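TatD-related deoxyribonuclease (Thermotoga maritima, PDB 1J6O) probably acts as a metal-dependent deoxyribonuclease of the TatD family, hydrolysing ester bonds in DNA. Local coordinates at residues 48-53 and 75-80; 55-60 and 67-72; 102-107 and 123-128; 133-138 and 260-265; 146-151 and 170-175. One frame throughout, in Å; residues are numbered along the deposited sequence.

Contact 1: 48-53 and 75-80; sequences GVNLED and PHDAKE
N50 sets its amide against the carboxylate of D77, CB and ND2 both lying near OD2. The contact joins two loops that follow neighbouring strands of the TIM barrel, 41-47 and 67-71, at the C-terminal end of the sheet where this fold carries its active site. N50 is the N-cap of helix 51-61: its OD1 takes the backbone N-H of D53 at 2.7 Å, nearly straight at 169°. ND2 of the same amide donates to D77 OD2 at 3.1 Å, the bond lying close to the plane of the amide but reaching the carboxylate from above, 45° out of its plane. With CG wedged between the backbone N and the carbonyl carbon (chi1 59°), one amide serves both the helix start and the facing loop. Replacement of N50 by alanine is likely to leave D53 N without its side-chain cap and D77 OD2 without this donor. D53 OD2 in turn accepts from V49 N, just before the cap, and is also bonded to H21 NE2. The V49 side chain lies about 4 Å from those of H19 and E103, both predicted metal ligands. Beside this hydrogen bond network, V49 O and D77 OD1, two acceptors, stand 3.4 Å apart.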
# COMPACT_ATOMS: atom_id res chain seq x y z
N GLY A 48 -4.17 1.73 -8.05
CA GLY A 48 -5.32 1.36 -8.88
C GLY A 48 -5.91 0.03 -8.44
O GLY A 48 -5.21 -0.75 -7.79
N VAL A 49 -7.19 -0.23 -8.74
CA VAL A 49 -7.79 -1.51 -8.33
C VAL A 49 -8.28 -2.41 -9.48
O VAL A 49 -8.76 -3.53 -9.25
CB VAL A 49 -8.92 -1.33 -7.27
CG1 VAL A 49 -8.31 -0.69 -5.99
CG2 VAL A 49 -10.05 -0.45 -7.81
N ASN A 50 -8.16 -1.92 -10.71
CA ASN A 50 -8.56 -2.68 -11.89
C ASN A 50 -8.01 -1.93 -13.08
O ASN A 50 -7.36 -0.90 -12.91
CB ASN A 50 -10.08 -2.91 -11.97
CG ASN A 50 -10.89 -1.63 -12.01
OD1 ASN A 50 -10.63 -0.73 -12.81
ND2 ASN A 50 -11.90 -1.56 -11.16
N LEU A 51 -8.23 -2.42 -14.29
CA LEU A 51 -7.70 -1.71 -15.44
C LEU A 51 -8.18 -0.28 -15.63
O LEU A 51 -7.36 0.63 -15.83
CB LEU A 51 -7.97 -2.52 -16.73
CG LEU A 51 -6.88 -3.46 -17.27
CD1 LEU A 51 -6.02 -3.99 -16.18
CD2 LEU A 51 -7.53 -4.59 -18.10
N GLU A 52 -9.49 -0.06 -15.57
CA GLU A 52 -10.01 1.30 -15.75
C GLU A 52 -9.57 2.23 -14.63
O GLU A 52 -9.22 3.39 -14.85
CB GLU A 52 -11.54 1.30 -15.79
CG GLU A 52 -12.16 0.56 -16.96
CD GLU A 52 -11.81 -0.92 -16.98
OE1 GLU A 52 -11.92 -1.59 -15.92
OE2 GLU A 52 -11.41 -1.40 -18.06
N ASP A 53 -9.63 1.71 -13.41
CA ASP A 53 -9.24 2.49 -12.26
C ASP A 53 -7.73 2.79 -12.24
O ASP A 53 -7.29 3.89 -11.82
CB ASP A 53 -9.71 1.75 -11.00
CG ASP A 53 -9.45 2.55 -9.75
OD1 ASP A 53 -10.25 3.48 -9.46
OD2 ASP A 53 -8.44 2.26 -9.09
N PRO A 75 -8.15 -8.37 -5.88
CA PRO A 75 -8.77 -9.70 -5.96
C PRO A 75 -10.29 -9.67 -6.18
O PRO A 75 -10.85 -10.57 -6.82
CB PRO A 75 -8.36 -10.38 -4.63
CG PRO A 75 -8.01 -9.23 -3.71
CD PRO A 75 -7.34 -8.23 -4.65
N HIS A 76 -10.97 -8.63 -5.69
CA HIS A 76 -12.41 -8.58 -5.89
C HIS A 76 -12.71 -8.55 -7.38
O HIS A 76 -13.67 -9.17 -7.83
CB HIS A 76 -13.02 -7.33 -5.21
CG HIS A 76 -13.00 -7.37 -3.71
ND1 HIS A 76 -12.64 -8.35 -2.85
CD2 HIS A 76 -13.39 -6.30 -2.93
CE1 HIS A 76 -12.80 -7.86 -1.58
NE2 HIS A 76 -13.26 -6.62 -1.66
N ASP A 77 -11.87 -7.86 -8.14
CA ASP A 77 -12.05 -7.75 -9.57
C ASP A 77 -11.40 -8.88 -10.39
O ASP A 77 -11.36 -8.80 -11.62
CB ASP A 77 -11.46 -6.39 -10.06
CG ASP A 77 -11.90 -5.15 -9.21
OD1 ASP A 77 -11.53 -5.03 -8.00
OD2 ASP A 77 -12.57 -4.25 -9.76
N ALA A 78 -10.90 -9.93 -9.74
CA ALA A 78 -10.24 -11.03 -10.47
C ALA A 78 -11.04 -11.79 -11.54
O ALA A 78 -10.49 -12.20 -12.56
CB ALA A 78 -9.63 -12.05 -9.46
N LYS A 79 -12.33 -12.00 -11.29
CA LYS A 79 -13.17 -12.71 -12.24
C LYS A 79 -13.51 -11.84 -13.43
O LYS A 79 -14.07 -12.34 -14.40
CB LYS A 79 -14.47 -13.19 -11.57
CG LYS A 79 -15.42 -12.08 -11.12
CD LYS A 79 -16.60 -12.67 -10.34
CE LYS A 79 -17.35 -11.62 -9.53
NZ LYS A 79 -17.87 -10.50 -10.37
N GLU A 80 -13.17 -10.55 -13.35
CA GLU A 80 -13.44 -9.58 -14.42
C GLU A 80 -12.28 -9.25 -15.38
O GLU A 80 -12.47 -8.53 -16.37
CB GLU A 80 -13.90 -8.24 -13.81
CG GLU A 80 -14.95 -8.35 -12.70
CD GLU A 80 -16.27 -8.95 -13.18
OE1 GLU A 80 -16.38 -9.31 -14.38
OE2 GLU A 80 -17.19 -9.06 -12.34

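Contact 2: 55-60 and 67-72; sequences KKSLDL and IFCSVG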
# COMPACT_ATOMS: atom_id res chain seq x y z
N LYS A 55 -5.93 3.23 -14.81
CA LYS A 55 -5.69 4.29 -15.82
C LYS A 55 -5.99 5.67 -15.17
O LYS A 55 -5.25 6.62 -15.39
CB LYS A 55 -6.60 4.08 -17.06
CG LYS A 55 -6.15 4.80 -18.36
CD LYS A 55 -6.03 6.29 -18.28
CE LYS A 55 -5.81 6.94 -19.67
NZ LYS A 55 -4.41 6.85 -20.19
N LYS A 56 -7.05 5.76 -14.37
CA LYS A 56 -7.39 7.04 -13.71
C LYS A 56 -6.31 7.42 -12.70
O LYS A 56 -5.98 8.59 -12.55
CB LYS A 56 -8.73 6.95 -13.00
CG LYS A 56 -9.91 6.82 -13.96
CD LYS A 56 -11.22 6.58 -13.22
CE LYS A 56 -12.02 7.85 -13.02
NZ LYS A 56 -11.29 8.89 -12.24
N SER A 57 -5.80 6.41 -12.00
CA SER A 57 -4.74 6.63 -11.01
C SER A 57 -3.51 7.16 -11.75
O SER A 57 -2.88 8.13 -11.34
CB SER A 57 -4.40 5.31 -10.29
OG SER A 57 -3.35 5.48 -9.35
N LEU A 58 -3.15 6.52 -12.86
CA LEU A 58 -1.97 6.99 -13.60
C LEU A 58 -2.15 8.41 -14.10
O LEU A 58 -1.23 9.24 -14.00
CB LEU A 58 -1.68 6.06 -14.78
CG LEU A 58 -0.50 6.43 -15.70
CD1 LEU A 58 0.80 6.61 -14.88
CD2 LEU A 58 -0.35 5.34 -16.75
N ASP A 59 -3.31 8.70 -14.64
CA ASP A 59 -3.56 10.04 -15.15
C ASP A 59 -3.45 11.06 -14.06
O ASP A 59 -2.91 12.15 -14.26
CB ASP A 59 -4.92 10.11 -15.84
CG ASP A 59 -4.87 9.48 -17.23
OD1 ASP A 59 -3.75 9.17 -17.67
OD2 ASP A 59 -5.93 9.31 -17.87
N LEU A 60 -3.93 10.71 -12.87
CA LEU A 60 -3.85 11.68 -11.77
C LEU A 60 -2.40 11.86 -11.30
O LEU A 60 -1.98 12.98 -11.01
CB LEU A 60 -4.70 11.20 -10.61
CG LEU A 60 -4.69 12.06 -9.34
CD1 LEU A 60 -5.17 13.48 -9.67
CD2 LEU A 60 -5.60 11.39 -8.30
N ILE A 67 2.95 12.60 -6.50
CA ILE A 67 2.14 11.39 -6.62
C ILE A 67 2.77 10.41 -7.61
O ILE A 67 3.14 10.80 -8.73
CB ILE A 67 0.72 11.72 -7.12
CG1 ILE A 67 0.03 12.68 -6.12
CG2 ILE A 67 -0.10 10.44 -7.21
CD1 ILE A 67 -1.32 13.18 -6.66
N PHE A 68 2.94 9.16 -7.16
CA PHE A 68 3.50 8.10 -8.00
C PHE A 68 2.34 7.13 -8.09
O PHE A 68 1.39 7.21 -7.30
CB PHE A 68 4.75 7.48 -7.37
CG PHE A 68 5.88 8.45 -7.30
CD1 PHE A 68 6.00 9.32 -6.22
CD2 PHE A 68 6.74 8.58 -8.39
CE1 PHE A 68 6.98 10.33 -6.21
CE2 PHE A 68 7.73 9.58 -8.39
CZ PHE A 68 7.84 10.45 -7.30
N CYS A 69 2.44 6.19 -9.01
CA CYS A 69 1.37 5.23 -9.24
C CYS A 69 1.66 3.72 -9.14
O CYS A 69 2.78 3.29 -9.37
CB CYS A 69 0.87 5.54 -10.67
SG CYS A 69 -0.53 4.63 -11.35
N SER A 70 0.64 2.95 -8.76
CA SER A 70 0.76 1.49 -8.67
C SER A 70 -0.42 1.05 -9.53
O SER A 70 -1.54 1.56 -9.35
CB SER A 70 0.57 0.95 -7.25
OG SER A 70 0.80 -0.46 -7.25
N VAL A 71 -0.19 0.11 -10.44
CA VAL A 71 -1.28 -0.37 -11.29
C VAL A 71 -1.49 -1.85 -11.04
O VAL A 71 -0.52 -2.61 -10.83
CB VAL A 71 -1.00 -0.14 -12.80
CG1 VAL A 71 -0.82 1.36 -13.06
CG2 VAL A 71 0.27 -0.91 -13.27
N GLY A 72 -2.75 -2.26 -11.06
CA GLY A 72 -3.07 -3.66 -10.82
C GLY A 72 -4.56 -3.93 -10.75
O GLY A 72 -5.40 -3.05 -10.99
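Helix 55-60 runs nearly antiparallel to strand 67-71, their axes 163° apart in direction and 7.6 Å at closest approach, with L58 and C69 level with each other. This is the return half of a beta-alpha-beta crossover of the TIM barrel, in which helix 51-61 leads from strand 41-47 back to its parallel neighbour 67-71. C69 supplies the centre of the interface. With SG anti to the backbone N (chi1 -177°), the thiol reaches in to the helix backbone, 3.6 Å from L58 CA and 3.9 Å from L58 CB. S57 also approaches the sulfur, yet its hydroxyl is held by N46 ND2 from strand 41-47, so that one buried serine touches both strands of the unit. Nearer the start of the strand the side chains that meet are apolar: I67 directs CD1 at the branch point of L60, and I33 of helix 29-34 packs against both. S70 points the other way, its OG bonded to G102 O. The L60-I67 approach is looser than the sulfur contact, L60 CG to I67 CD1 measuring 4.4 Å.

Contact 3: 102-107 and 123-128; sequences GETGLD and VEQIEL
T104 and Q125 meet by van der Waals contact between polar side chains that slide past each other in opposite directions. The Q125 amide lies along the threonine, its OE1 3.5 Å and its NE2 3.6 Å from T104 CB. T104 OG1 also comes within 3.6 Å of Q125 CB, so the hydroxyl runs back along the glutamine chain. Q125 NE2 and T104 OG1 are only 3.0 Å apart, but the angle is too poor for a hydrogen bond. The chain of Q125 is extended beyond CG (chi2 178°), which carries the amide from helix 115-132 across to strand 98-107 in a beta-alpha-beta unit of the TIM barrel. Hydrogen bonding fixes that amide from outside the pair: OE1 accepts from the backbone N of V73, and NE2 donates to V121 O one turn earlier in the helix. A leucine in its place would probably leave V73 N without this acceptor and V121 O without the side-chain donor. On the strand, the peptide before E103 is cis and the chain turns a corner there. E103 starts off away from the helix, and its OE1 is hydrogen-bonded to H17 NE2; both residues are predicted ligands of the first metal.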
# COMPACT_ATOMS: atom_id res chain seq x y z
N GLY A 102 0.12 -3.39 -8.24
CA GLY A 102 -0.87 -3.64 -7.19
C GLY A 102 -1.90 -2.52 -7.32
O GLY A 102 -1.66 -1.55 -8.04
N GLU A 103 -3.00 -2.57 -6.59
CA GLU A 103 -3.31 -3.61 -5.61
C GLU A 103 -3.55 -5.01 -6.17
O GLU A 103 -4.23 -5.19 -7.19
CB GLU A 103 -4.54 -3.14 -4.81
CG GLU A 103 -4.53 -3.57 -3.37
CD GLU A 103 -5.55 -2.83 -2.52
OE1 GLU A 103 -5.78 -1.61 -2.73
OE2 GLU A 103 -6.11 -3.48 -1.62
N THR A 104 -2.92 -6.00 -5.55
CA THR A 104 -3.08 -7.39 -5.99
C THR A 104 -2.97 -8.27 -4.75
O THR A 104 -2.32 -7.90 -3.77
CB THR A 104 -2.02 -7.80 -7.06
OG1 THR A 104 -2.28 -9.15 -7.49
CG2 THR A 104 -0.62 -7.70 -6.52
N GLY A 105 -3.62 -9.42 -4.76
CA GLY A 105 -3.53 -10.28 -3.59
C GLY A 105 -4.71 -11.21 -3.49
O GLY A 105 -5.26 -11.63 -4.52
N LEU A 106 -5.10 -11.51 -2.26
CA LEU A 106 -6.21 -12.41 -1.98
C LEU A 106 -7.10 -11.88 -0.87
O LEU A 106 -6.60 -11.33 0.12
CB LEU A 106 -5.67 -13.76 -1.49
CG LEU A 106 -4.64 -14.52 -2.31
CD1 LEU A 106 -4.20 -15.78 -1.53
CD2 LEU A 106 -5.27 -14.88 -3.66
N ASP A 107 -8.40 -12.04 -1.04
CA ASP A 107 -9.36 -11.60 -0.04
C ASP A 107 -10.35 -12.76 0.11
O ASP A 107 -11.25 -12.93 -0.71
CB ASP A 107 -10.12 -10.33 -0.45
CG ASP A 107 -11.16 -9.91 0.60
OD1 ASP A 107 -11.56 -10.77 1.41
OD2 ASP A 107 -11.58 -8.74 0.64
N VAL A 123 -1.07 -14.52 -8.99
CA VAL A 123 0.16 -15.09 -9.50
C VAL A 123 0.63 -14.38 -10.76
O VAL A 123 1.81 -14.08 -10.91
CB VAL A 123 -0.01 -16.61 -9.79
CG1 VAL A 123 1.16 -17.12 -10.63
CG2 VAL A 123 -0.10 -17.37 -8.49
N GLU A 124 -0.28 -14.07 -11.66
CA GLU A 124 0.11 -13.40 -12.88
C GLU A 124 0.68 -12.00 -12.65
O GLU A 124 1.56 -11.57 -13.40
CB GLU A 124 -1.07 -13.38 -13.85
CG GLU A 124 -1.61 -14.80 -14.07
CD GLU A 124 -2.56 -14.94 -15.25
OE1 GLU A 124 -3.49 -14.12 -15.37
OE2 GLU A 124 -2.40 -15.90 -16.05
N GLN A 125 0.21 -11.31 -11.62
CA GLN A 125 0.72 -9.96 -11.35
C GLN A 125 2.09 -10.05 -10.65
O GLN A 125 2.98 -9.19 -10.85
CB GLN A 125 -0.29 -9.18 -10.54
CG GLN A 125 -1.47 -8.76 -11.41
CD GLN A 125 -2.52 -8.01 -10.64
OE1 GLN A 125 -2.41 -6.80 -10.44
NE2 GLN A 125 -3.55 -8.72 -10.21
N ILE A 126 2.25 -11.07 -9.81
CA ILE A 126 3.51 -11.26 -9.12
C ILE A 126 4.53 -11.52 -10.23
O ILE A 126 5.65 -10.99 -10.21
CB ILE A 126 3.44 -12.51 -8.20
CG1 ILE A 126 2.57 -12.20 -6.99
CG2 ILE A 126 4.85 -12.96 -7.82
CD1 ILE A 126 2.29 -13.45 -6.14
N GLU A 127 4.16 -12.35 -11.22
CA GLU A 127 5.08 -12.65 -12.32
C GLU A 127 5.41 -11.39 -13.12
O GLU A 127 6.57 -11.21 -13.56
CB GLU A 127 4.51 -13.74 -13.23
CG GLU A 127 4.35 -15.02 -12.45
CD GLU A 127 3.82 -16.20 -13.26
OE1 GLU A 127 2.82 -16.04 -13.99
OE2 GLU A 127 4.40 -17.28 -13.12
N LEU A 128 4.43 -10.52 -13.31
CA LEU A 128 4.70 -9.30 -14.06
C LEU A 128 5.66 -8.40 -13.27
O LEU A 128 6.58 -7.80 -13.83
CB LEU A 128 3.40 -8.53 -14.33
CG LEU A 128 3.61 -7.16 -14.98
CD1 LEU A 128 4.21 -7.29 -16.38
CD2 LEU A 128 2.28 -6.45 -15.05

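Contact 4: 133-138 and 260-265; sequences NLPLVV and RRIFLE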
# COMPACT_ATOMS: atom_id res chain seq x y z
N ASN A 133 10.68 -5.86 -12.53
CA ASN A 133 11.48 -5.55 -11.37
C ASN A 133 10.86 -4.43 -10.54
O ASN A 133 11.56 -3.56 -10.02
CB ASN A 133 12.89 -5.18 -11.79
CG ASN A 133 13.88 -5.42 -10.69
OD1 ASN A 133 13.59 -6.16 -9.74
ND2 ASN A 133 15.05 -4.81 -10.81
N LEU A 134 9.53 -4.43 -10.46
CA LEU A 134 8.79 -3.42 -9.69
C LEU A 134 8.29 -4.08 -8.40
O LEU A 134 7.95 -5.26 -8.40
CB LEU A 134 7.57 -2.93 -10.48
CG LEU A 134 7.81 -2.01 -11.68
CD1 LEU A 134 6.47 -1.73 -12.38
CD2 LEU A 134 8.50 -0.70 -11.23
N PRO A 135 8.26 -3.33 -7.29
CA PRO A 135 7.80 -3.86 -6.01
C PRO A 135 6.30 -4.10 -6.08
O PRO A 135 5.60 -3.51 -6.91
CB PRO A 135 8.19 -2.76 -5.01
CG PRO A 135 8.12 -1.54 -5.81
CD PRO A 135 8.77 -1.95 -7.13
N LEU A 136 5.81 -5.00 -5.24
CA LEU A 136 4.40 -5.32 -5.20
C LEU A 136 3.71 -4.63 -4.04
O LEU A 136 4.30 -4.46 -2.99
CB LEU A 136 4.22 -6.84 -5.04
CG LEU A 136 4.54 -7.68 -6.28
CD1 LEU A 136 5.10 -9.05 -5.89
CD2 LEU A 136 3.26 -7.81 -7.10
N VAL A 137 2.46 -4.21 -4.28
CA VAL A 137 1.63 -3.56 -3.28
C VAL A 137 0.60 -4.69 -3.11
O VAL A 137 -0.29 -4.85 -3.93
CB VAL A 137 0.99 -2.27 -3.85
CG1 VAL A 137 -0.16 -1.82 -2.99
CG2 VAL A 137 2.06 -1.19 -3.93
N VAL A 138 0.75 -5.45 -2.02
CA VAL A 138 -0.12 -6.60 -1.73
C VAL A 138 -1.24 -6.41 -0.74
O VAL A 138 -1.06 -5.83 0.33
CB VAL A 138 0.76 -7.80 -1.28
CG1 VAL A 138 -0.08 -9.08 -1.12
CG2 VAL A 138 1.88 -8.02 -2.30
N ARG A 260 10.93 5.49 0.53
CA ARG A 260 11.75 6.03 -0.55
C ARG A 260 12.55 4.90 -1.20
O ARG A 260 12.65 4.79 -2.43
CB ARG A 260 12.78 7.04 -0.01
CG ARG A 260 12.25 8.42 0.33
CD ARG A 260 13.39 9.22 0.98
NE ARG A 260 12.97 10.53 1.46
CZ ARG A 260 13.70 11.29 2.28
NH1 ARG A 260 14.90 10.86 2.68
NH2 ARG A 260 13.23 12.45 2.73
N ARG A 261 13.14 4.07 -0.36
CA ARG A 261 13.93 2.96 -0.87
C ARG A 261 13.13 1.98 -1.71
O ARG A 261 13.56 1.56 -2.78
CB ARG A 261 14.59 2.23 0.30
CG ARG A 261 15.52 1.11 -0.13
CD ARG A 261 16.02 0.31 1.08
NE ARG A 261 14.96 -0.49 1.68
CZ ARG A 261 14.46 -0.26 2.89
NH1 ARG A 261 14.92 0.74 3.64
NH2 ARG A 261 13.49 -1.05 3.36
N ILE A 262 11.95 1.63 -1.23
CA ILE A 262 11.11 0.68 -1.95
C ILE A 262 10.54 1.16 -3.27
O ILE A 262 10.66 0.51 -4.31
CB ILE A 262 9.92 0.23 -1.06
CG1 ILE A 262 10.45 -0.64 0.09
CG2 ILE A 262 8.92 -0.60 -1.85
CD1 ILE A 262 9.40 -0.99 1.14
N PHE A 263 9.93 2.33 -3.24
CA PHE A 263 9.30 2.89 -4.41
C PHE A 263 10.07 3.83 -5.31
O PHE A 263 9.85 3.82 -6.53
CB PHE A 263 8.02 3.59 -3.94
CG PHE A 263 7.04 2.66 -3.27
CD1 PHE A 263 6.31 1.76 -4.02
CD2 PHE A 263 6.86 2.70 -1.89
CE1 PHE A 263 5.40 0.91 -3.41
CE2 PHE A 263 5.95 1.86 -1.25
CZ PHE A 263 5.21 0.95 -2.01
N LEU A 264 10.97 4.61 -4.74
CA LEU A 264 11.69 5.55 -5.59
C LEU A 264 13.08 5.25 -6.08
O LEU A 264 13.54 5.90 -7.01
CB LEU A 264 11.69 6.93 -4.93
CG LEU A 264 10.28 7.43 -4.63
CD1 LEU A 264 10.33 8.83 -4.04
CD2 LEU A 264 9.42 7.37 -5.90
N GLU A 265 13.75 4.29 -5.48
CA GLU A 265 15.10 3.99 -5.93
C GLU A 265 15.06 3.42 -7.34
O GLU A 265 14.19 2.60 -7.67
CB GLU A 265 15.77 3.01 -4.97
CG GLU A 265 17.25 3.30 -4.76
CD GLU A 265 17.80 2.72 -3.48
OE1 GLU A 265 18.14 1.50 -3.45
OE2 GLU A 265 17.89 3.47 -2.49
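P135 and V137 meet I262 and F263 through apolar contacts. The proline ring lies obliquely across the isoleucine, its CB 3.9 Å from I262 CG2, while its CG comes 4.2 Å from F263 CD1. V137 crosses the phenylalanine at about a right angle and places CG2 at the ring edge, near its plane, 4.0 Å from F263 CE1. The isoleucine methyl CG2, anti to the backbone N, serves two neighbours: besides the proline it sits 3.7 Å above the plane of the F263 ring, over its centre, a CH-pi type of approach within the helix. The C-terminal helix 248-264 thus closes the end of the TIM barrel where strand 136-141 enters, F263 also touching V99 and A100 of strand 98-107 and V45 of strand 41-47. Just before the strand, N133 has positive phi and forms the C-prime residue of a Schellman motif that ends helix 115-132. I262 O, 3.6 Å from P135 CG, accepts a hydrogen bond from K267 NZ.

Contact 5: 146-151 and 170-175; sequences EAYEIL and YEWAKK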
# COMPACT_ATOMS: atom_id res chain seq x y z
N GLU A 146 -2.24 -18.64 2.59
CA GLU A 146 -2.32 -18.87 1.16
C GLU A 146 -1.46 -17.92 0.34
O GLU A 146 -0.80 -18.32 -0.63
CB GLU A 146 -3.79 -18.82 0.70
CG GLU A 146 -4.68 -19.95 1.27
CD GLU A 146 -5.35 -19.61 2.62
OE1 GLU A 146 -4.85 -18.73 3.36
OE2 GLU A 146 -6.39 -20.25 2.93
N ALA A 147 -1.44 -16.65 0.75
CA ALA A 147 -0.64 -15.67 0.04
C ALA A 147 0.83 -16.01 0.27
O ALA A 147 1.63 -15.97 -0.66
CB ALA A 147 -0.97 -14.27 0.54
N TYR A 148 1.19 -16.34 1.51
CA TYR A 148 2.59 -16.68 1.80
C TYR A 148 3.08 -17.80 0.88
O TYR A 148 4.12 -17.67 0.25
CB TYR A 148 2.74 -17.14 3.25
CG TYR A 148 4.18 -17.42 3.62
CD1 TYR A 148 5.10 -16.38 3.80
CD2 TYR A 148 4.63 -18.73 3.80
CE1 TYR A 148 6.43 -16.63 4.17
CE2 TYR A 148 5.96 -19.00 4.16
CZ TYR A 148 6.85 -17.95 4.35
OH TYR A 148 8.16 -18.22 4.69
N GLU A 149 2.32 -18.89 0.82
CA GLU A 149 2.69 -20.03 -0.03
C GLU A 149 2.93 -19.57 -1.47
O GLU A 149 3.92 -19.96 -2.10
CB GLU A 149 1.57 -21.08 -0.02
CG GLU A 149 1.58 -22.04 1.15
CD GLU A 149 2.76 -23.01 1.11
OE1 GLU A 149 3.08 -23.51 0.00
OE2 GLU A 149 3.35 -23.28 2.18
N ILE A 150 2.04 -18.75 -2.00
CA ILE A 150 2.18 -18.27 -3.37
C ILE A 150 3.42 -17.39 -3.57
O ILE A 150 4.19 -17.60 -4.49
CB ILE A 150 0.93 -17.46 -3.77
CG1 ILE A 150 -0.27 -18.41 -3.89
CG2 ILE A 150 1.17 -16.75 -5.09
CD1 ILE A 150 -1.59 -17.70 -4.24
N LEU A 151 3.60 -16.42 -2.70
CA LEU A 151 4.76 -15.53 -2.82
C LEU A 151 6.10 -16.26 -2.71
O LEU A 151 7.00 -16.05 -3.53
CB LEU A 151 4.66 -14.43 -1.76
CG LEU A 151 3.54 -13.43 -2.06
CD1 LEU A 151 3.09 -12.67 -0.83
CD2 LEU A 151 4.02 -12.48 -3.14
N TYR A 170 1.97 -11.25 15.05
CA TYR A 170 3.42 -11.22 14.94
C TYR A 170 4.03 -12.38 14.17
O TYR A 170 4.92 -12.18 13.35
CB TYR A 170 4.07 -11.17 16.33
CG TYR A 170 5.58 -11.02 16.23
CD1 TYR A 170 6.14 -9.89 15.63
CD2 TYR A 170 6.44 -12.02 16.68
CE1 TYR A 170 7.52 -9.76 15.48
CE2 TYR A 170 7.82 -11.91 16.52
CZ TYR A 170 8.36 -10.77 15.92
OH TYR A 170 9.73 -10.65 15.76
N GLU A 171 3.57 -13.60 14.42
CA GLU A 171 4.15 -14.74 13.71
C GLU A 171 4.08 -14.57 12.19
O GLU A 171 5.07 -14.83 11.49
CB GLU A 171 3.48 -16.05 14.13
CG GLU A 171 4.02 -17.25 13.34
CD GLU A 171 3.46 -18.59 13.80
OE1 GLU A 171 2.95 -18.66 14.94
OE2 GLU A 171 3.53 -19.58 13.02
N TRP A 172 2.93 -14.13 11.68
CA TRP A 172 2.78 -13.94 10.23
C TRP A 172 3.61 -12.73 9.78
O TRP A 172 4.19 -12.72 8.69
CB TRP A 172 1.30 -13.75 9.88
CG TRP A 172 0.64 -15.06 9.57
CD1 TRP A 172 -0.50 -15.56 10.13
CD2 TRP A 172 1.12 -16.05 8.66
NE1 TRP A 172 -0.76 -16.82 9.62
CE2 TRP A 172 0.22 -17.14 8.72
CE3 TRP A 172 2.22 -16.12 7.80
CZ2 TRP A 172 0.40 -18.29 7.95
CZ3 TRP A 172 2.40 -17.26 7.04
CH2 TRP A 172 1.49 -18.33 7.12
N ALA A 173 3.66 -11.72 10.64
CA ALA A 173 4.43 -10.52 10.30
C ALA A 173 5.87 -10.93 10.06
O ALA A 173 6.50 -10.54 9.06
CB ALA A 173 4.34 -9.52 11.47
N LYS A 174 6.41 -11.73 10.98
CA LYS A 174 7.78 -12.18 10.86
C LYS A 174 7.99 -13.00 9.59
O LYS A 174 8.99 -12.85 8.90
CB LYS A 174 8.18 -12.99 12.09
CG LYS A 174 9.61 -13.47 12.05
CD LYS A 174 10.18 -13.59 13.46
CE LYS A 174 11.48 -14.37 13.42
NZ LYS A 174 11.22 -15.66 12.72
N LYS A 175 7.03 -13.85 9.25
CA LYS A 175 7.16 -14.66 8.05
C LYS A 175 7.28 -13.81 6.79
O LYS A 175 8.08 -14.10 5.91
CB LYS A 175 5.96 -15.60 7.91
CG LYS A 175 5.83 -16.65 9.02
CD LYS A 175 6.80 -17.82 8.85
CE LYS A 175 6.41 -18.74 7.70
NZ LYS A 175 7.13 -20.07 7.80
O HOH W 1 9.58 -16.39 5.69
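Two outer helices of the TIM barrel, 144-153 and 170-179, meet here at the protein surface, away from the predicted metal site. Y148 carries the contact, meeting both W172 and K175. Its CG stands anti to the backbone N (chi1 -177°), which swings the phenol across to the second helix. W172 touches the root of this side chain, CZ3 lying 3.8 Å from Y148 CB; the two aromatic planes are 57° apart and meet obliquely. K175 crosses the outer part of the phenol at about a right angle, with CE 3.5 Å from Y148 CZ. Its chain is bent at chi2 and chi3, which brings CE against the phenol obliquely. A water in the plane of the ring, at its edge, links the helices: it lies 2.5 Å from Y148 OH and donates to K175 O at 2.7 Å. L179 packs against Y148 as well. The tyrosine therefore works two ways, its carbon framework packing against tryptophan and lysine while its hydroxyl reaches the neighbouring helix backbone through a water.

Contacts 1 to 4 form a connected set around the barrel sheet; contact 5 lies on its outer helices. Contact 2 is nested within the loop closed by contact 1 and shares helix 51-61 with it; G48 N and S70 O, 2.9 Å apart, probably bond. G48 O probably also bonds E103 N, tying contact 1 to contact 3, their centres about 11 Å apart. Contacts 3 and 4 adjoin through neighbouring strands, T104 N lying 3.3 Å from V137 O. The predicted metal site lies among them: E103 belongs to contact 3, and V49 and V137 approach its ligands. Contact 5 reaches contact 3, I126 CD1 lying 3.6 Å from I150 CG2, but its centre is about 27 Å from that of contact 2.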